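Local coordinates for universal stress protein A-like protein (Arabidopsis thaliana, PDB 2GM3), which binds adenosine monophosphate in a universal stress protein fold, though its cellular role is not established, at residues L49-V55 / E104-G110. Sequence-based numbering, arbitrary orientation.
With AMP (adenosine monophosphate), chain G.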
ATOM      1  N   LEU A  49      12.026   6.313   4.136  1.00 58.72           N
ATOM      2  CA  LEU A  49      13.092   5.409   4.549  1.00 58.47           C
ATOM      3  C   LEU A  49      13.402   4.508   3.339  1.00 58.28           C
ATOM      4  O   LEU A  49      12.596   3.697   2.961  1.00 58.84           O
ATOM      5  CB  LEU A  49      12.677   4.601   5.792  1.00 57.71           C
ATOM      6  CG  LEU A  49      12.204   5.433   6.965  1.00 57.82           C
ATOM      7  CD1 LEU A  49      11.559   4.562   7.983  1.00 58.79           C
ATOM      8  CD2 LEU A  49      13.356   6.185   7.611  1.00 58.98           C
ATOM      9  N   LEU A  50      14.551   4.720   2.712  1.00 57.66           N
ATOM     10  CA  LEU A  50      14.889   4.033   1.487  1.00 56.92           C
ATOM     11  C   LEU A  50      15.742   2.833   1.790  1.00 56.64           C
ATOM     12  O   LEU A  50      16.834   2.970   2.320  1.00 57.04           O
ATOM     13  CB  LEU A  50      15.642   4.962   0.563  1.00 56.55           C
ATOM     14  CG  LEU A  50      14.910   6.184   0.029  1.00 57.84           C
ATOM     15  CD1 LEU A  50      15.900   7.222  -0.319  1.00 56.24           C
ATOM     16  CD2 LEU A  50      14.042   5.762  -1.249  1.00 58.02           C
ATOM     17  N   LEU A  51      15.227   1.646   1.485  1.00 56.20           N
ATOM     18  CA  LEU A  51      15.985   0.447   1.713  1.00 55.41           C
ATOM     19  C   LEU A  51      16.303  -0.280   0.399  1.00 55.62           C
ATOM     20  O   LEU A  51      15.399  -0.567  -0.407  1.00 55.56           O
ATOM     21  CB  LEU A  51      15.246  -0.455   2.671  1.00 54.31           C
ATOM     22  CG  LEU A  51      15.735  -1.900   2.727  1.00 54.72           C
ATOM     23  CD1 LEU A  51      17.044  -2.065   3.480  1.00 52.05           C
ATOM     24  CD2 LEU A  51      14.643  -2.743   3.377  1.00 55.25           C
ATOM     25  N   HIS A  52      17.591  -0.588   0.215  1.00 55.01           N
ATOM     26  CA  HIS A  52      18.027  -1.461  -0.864  1.00 54.51           C
ATOM     27  C   HIS A  52      18.540  -2.740  -0.290  1.00 54.36           C
ATOM     28  O   HIS A  52      19.387  -2.742   0.606  1.00 54.99           O
ATOM     29  CB  HIS A  52      19.141  -0.823  -1.690  1.00 54.14           C
ATOM     30  CG  HIS A  52      19.688  -1.736  -2.731  1.00 54.34           C
ATOM     31  ND1 HIS A  52      18.954  -2.137  -3.827  1.00 52.95           N
ATOM     32  CD2 HIS A  52      20.895  -2.344  -2.843  1.00 54.13           C
ATOM     33  CE1 HIS A  52      19.687  -2.940  -4.579  1.00 49.65           C
ATOM     34  NE2 HIS A  52      20.876  -3.064  -4.017  1.00 53.41           N
ATOM     35  N   VAL A  53      18.049  -3.860  -0.795  1.00 54.45           N
ATOM     36  CA  VAL A  53      18.623  -5.124  -0.376  1.00 54.41           C
ATOM     37  C   VAL A  53      19.619  -5.612  -1.415  1.00 54.79           C
ATOM     38  O   VAL A  53      19.296  -5.759  -2.574  1.00 55.07           O
ATOM     39  CB  VAL A  53      17.556  -6.160  -0.028  1.00 53.61           C
ATOM     40  CG1 VAL A  53      18.175  -7.413   0.601  1.00 51.49           C
ATOM     41  CG2 VAL A  53      16.612  -5.554   0.960  1.00 53.87           C
ATOM     42  N   GLN A  54      20.837  -5.839  -0.978  1.00 55.10           N
ATOM     43  CA  GLN A  54      21.922  -6.275  -1.863  1.00 55.96           C
ATOM     44  C   GLN A  54      22.138  -7.798  -1.770  1.00 56.12           C
ATOM     45  O   GLN A  54      22.126  -8.383  -0.680  1.00 56.31           O
ATOM     46  CB  GLN A  54      23.178  -5.506  -1.460  1.00 55.62           C
ATOM     47  CG  GLN A  54      24.349  -5.598  -2.360  1.00 56.88           C
ATOM     48  CD  GLN A  54      25.664  -5.491  -1.582  1.00 57.57           C
ATOM     49  OE1 GLN A  54      25.807  -4.659  -0.674  1.00 57.20           O
ATOM     50  NE2 GLN A  54      26.624  -6.338  -1.937  1.00 56.81           N
ATOM     51  N   VAL A  55      22.322  -8.422  -2.927  1.00 56.61           N
ATOM     52  CA  VAL A  55      22.538  -9.879  -3.063  1.00 56.86           C
ATOM     53  C   VAL A  55      23.955 -10.312  -2.758  1.00 56.92           C
ATOM     54  O   VAL A  55      24.751  -9.570  -2.197  1.00 56.97           O
ATOM     55  CB  VAL A  55      22.440 -10.264  -4.520  1.00 56.98           C
ATOM     56  CG1 VAL A  55      23.282 -11.546  -4.794  1.00 56.73           C
ATOM     57  CG2 VAL A  55      20.975 -10.354  -4.963  1.00 56.59           C
ATOM     58  N   GLU A 104      16.014   8.773   4.963  1.00 58.73           N
ATOM     59  CA  GLU A 104      17.116   7.965   5.418  1.00 58.78           C
ATOM     60  C   GLU A 104      17.260   6.832   4.447  1.00 58.18           C
ATOM     61  O   GLU A 104      16.276   6.214   4.061  1.00 58.56           O
ATOM     62  CB  GLU A 104      16.814   7.405   6.790  1.00 58.57           C
ATOM     63  CG  GLU A 104      16.860   8.465   7.845  1.00 61.07           C
ATOM     64  CD  GLU A 104      17.022   7.899   9.250  1.00 62.57           C
ATOM     65  OE1 GLU A 104      16.506   6.797   9.550  1.00 64.52           O
ATOM     66  OE2 GLU A 104      17.675   8.574  10.056  1.00 63.83           O
ATOM     67  N   ALA A 105      18.482   6.535   4.046  1.00 57.78           N
ATOM     68  CA  ALA A 105      18.671   5.477   3.066  1.00 57.51           C
ATOM     69  C   ALA A 105      19.798   4.584   3.507  1.00 57.08           C
ATOM     70  O   ALA A 105      20.828   5.060   3.967  1.00 56.01           O
ATOM     71  CB  ALA A 105      18.959   6.065   1.694  1.00 57.13           C
ATOM     72  N   TRP A 106      19.591   3.276   3.374  1.00 56.76           N
ATOM     73  CA  TRP A 106      20.645   2.334   3.720  1.00 56.13           C
ATOM     74  C   TRP A 106      20.489   1.026   2.973  1.00 56.31           C
ATOM     75  O   TRP A 106      19.466   0.772   2.293  1.00 56.03           O
ATOM     76  CB  TRP A 106      20.678   2.100   5.215  1.00 55.24           C
ATOM     77  CG  TRP A 106      19.541   1.325   5.677  1.00 55.81           C
ATOM     78  CD1 TRP A 106      19.522   0.001   5.944  1.00 55.39           C
ATOM     79  CD2 TRP A 106      18.218   1.806   5.914  1.00 55.41           C
ATOM     80  NE1 TRP A 106      18.279  -0.381   6.319  1.00 55.48           N
ATOM     81  CE2 TRP A 106      17.453   0.709   6.328  1.00 55.82           C
ATOM     82  CE3 TRP A 106      17.612   3.067   5.832  1.00 56.27           C
ATOM     83  CZ2 TRP A 106      16.086   0.817   6.672  1.00 56.80           C
ATOM     84  CZ3 TRP A 106      16.258   3.182   6.185  1.00 57.59           C
ATOM     85  CH2 TRP A 106      15.509   2.055   6.585  1.00 56.46           C
ATOM     86  N   ILE A 107      21.517   0.195   3.127  1.00 56.10           N
ATOM     87  CA  ILE A 107      21.609  -1.076   2.457  1.00 56.47           C
ATOM     88  C   ILE A 107      21.676  -2.178   3.498  1.00 56.60           C
ATOM     89  O   ILE A 107      22.353  -2.036   4.508  1.00 56.46           O
ATOM     90  CB  ILE A 107      22.866  -1.094   1.572  1.00 56.43           C
ATOM     91  CG1 ILE A 107      22.680  -0.066   0.440  1.00 57.57           C
ATOM     92  CG2 ILE A 107      23.119  -2.519   1.036  1.00 57.13           C
ATOM     93  CD1 ILE A 107      23.875   0.194  -0.468  1.00 57.30           C
ATOM     94  N   LYS A 108      20.928  -3.251   3.256  1.00 56.90           N
ATOM     95  CA  LYS A 108      21.050  -4.484   4.004  1.00 56.90           C
ATOM     96  C   LYS A 108      21.385  -5.597   3.028  1.00 57.25           C
ATOM     97  O   LYS A 108      21.148  -5.465   1.827  1.00 58.41           O
ATOM     98  CB  LYS A 108      19.743  -4.763   4.740  1.00 57.19           C
ATOM     99  CG  LYS A 108      19.490  -3.829   5.921  1.00 57.09           C
ATOM    100  CD  LYS A 108      20.377  -4.173   7.119  1.00 56.27           C
ATOM    101  CE  LYS A 108      20.187  -3.180   8.244  1.00 56.20           C
ATOM    102  NZ  LYS A 108      21.220  -3.373   9.325  1.00 56.97           N
ATOM    103  N   THR A 109      21.940  -6.688   3.519  1.00 57.56           N
ATOM    104  CA  THR A 109      22.320  -7.797   2.660  1.00 57.80           C
ATOM    105  C   THR A 109      21.426  -9.020   2.911  1.00 58.00           C
ATOM    106  O   THR A 109      20.957  -9.239   4.032  1.00 58.07           O
ATOM    107  CB  THR A 109      23.841  -8.128   2.873  1.00 58.28           C
ATOM    108  OG1 THR A 109      24.625  -6.954   2.617  1.00 57.51           O
ATOM    109  CG2 THR A 109      24.338  -9.262   1.956  1.00 57.70           C
ATOM    110  N   GLY A 110      21.196  -9.811   1.867  1.00 58.19           N
ATOM    111  CA  GLY A 110      20.527 -11.102   2.015  1.00 58.67           C
ATOM    112  C   GLY A 110      19.440 -11.254   0.983  1.00 59.22           C
ATOM    113  O   GLY A 110      19.476 -10.592  -0.060  1.00 58.97           O
TER
HETATM  114  P   AMP G 176       8.143  -7.742  -7.744  1.00 36.27           P
HETATM  115  O1P AMP G 176       9.322  -8.524  -7.593  1.00 39.56           O
HETATM  116  O2P AMP G 176       7.882  -7.276  -9.127  1.00 34.63           O
HETATM  117  O3P AMP G 176       6.928  -8.229  -7.115  1.00 32.77           O
HETATM  118  O5' AMP G 176       8.358  -6.369  -6.966  1.00 34.90           O
HETATM  119  C5' AMP G 176       9.355  -5.467  -7.391  1.00 31.51           C
HETATM  120  C4' AMP G 176       9.598  -4.550  -6.222  1.00 33.03           C
HETATM  121  O4' AMP G 176      10.220  -5.257  -5.095  1.00 35.15           O
HETATM  122  C3' AMP G 176      10.541  -3.427  -6.549  1.00 33.38           C
HETATM  123  O3' AMP G 176       9.769  -2.371  -7.191  1.00 31.87           O
HETATM  124  C2' AMP G 176      10.992  -3.012  -5.157  1.00 33.90           C
HETATM  125  O2' AMP G 176      10.011  -2.134  -4.601  1.00 31.27           O
HETATM  126  C1' AMP G 176      11.029  -4.328  -4.390  1.00 33.28           C
HETATM  127  N9  AMP G 176      12.376  -4.916  -4.534  1.00 36.36           N
HETATM  128  C8  AMP G 176      12.786  -5.858  -5.416  1.00 34.22           C
HETATM  129  N7  AMP G 176      14.091  -6.111  -5.214  1.00 33.75           N
HETATM  130  C5  AMP G 176      14.499  -5.365  -4.181  1.00 36.14           C
HETATM  131  C6  AMP G 176      15.705  -5.197  -3.493  1.00 33.50           C
HETATM  132  N6  AMP G 176      16.808  -5.851  -3.810  1.00 33.23           N
HETATM  133  N1  AMP G 176      15.746  -4.330  -2.489  1.00 33.41           N
HETATM  134  C2  AMP G 176      14.700  -3.622  -2.113  1.00 34.77           C
HETATM  135  N3  AMP G 176      13.531  -3.748  -2.726  1.00 37.48           N
HETATM  136  C4  AMP G 176      13.406  -4.609  -3.754  1.00 36.75           C
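W106 reaches across from 102-109, the outermost strand of the chain's parallel sheet, onto L49, L50 and L51 of its neighbour 46-54. Its chi1 of 71° sets CG between the backbone N and the carbonyl carbon, which lays the indole across the neighbouring strand. The outer edge of the six-membered ring meets L49 CB, 3.9 Å from W106 CZ3, while the carbonyl oxygen of L50 lies over one ring face, toward its rim. L51, whose CG is anti to the backbone N, brings CD1 obliquely to the pyrrole side, 3.5 Å from W106 NE1; that N-H is hydrogen-bonded to E119 of helix 112-123, which probably helps to hold the ring's rotation. With alanine in place of the indole, the flanks of L49 and L51 would probably lose their cover and E119 its donor.

On this face L49 also runs beside E104, its CD2 3.7 Å from E104 OE1. On the other face L50 CB meets A105 CB at 3.7 Å, and L50 also touches F92 of helix 81-99. Beneath the side chains runs a regular parallel ladder, from L50 N to E104 O (2.7 Å) through to G110 N and Q54 O (3.1 Å).

The even residues of 49-55 spend their N-H and C=O on this edge strand. The odd ones face the other way: L49 and L51 bond to V8, V10 and V12, whereas V53 N donates to N1 of AMP (2.9 Å) and N6 of AMP to V53 O (2.8 Å). Backbone pairing of this kind reads the adenine's hydrogen-bonding edge, consistent with selection of adenine over guanine.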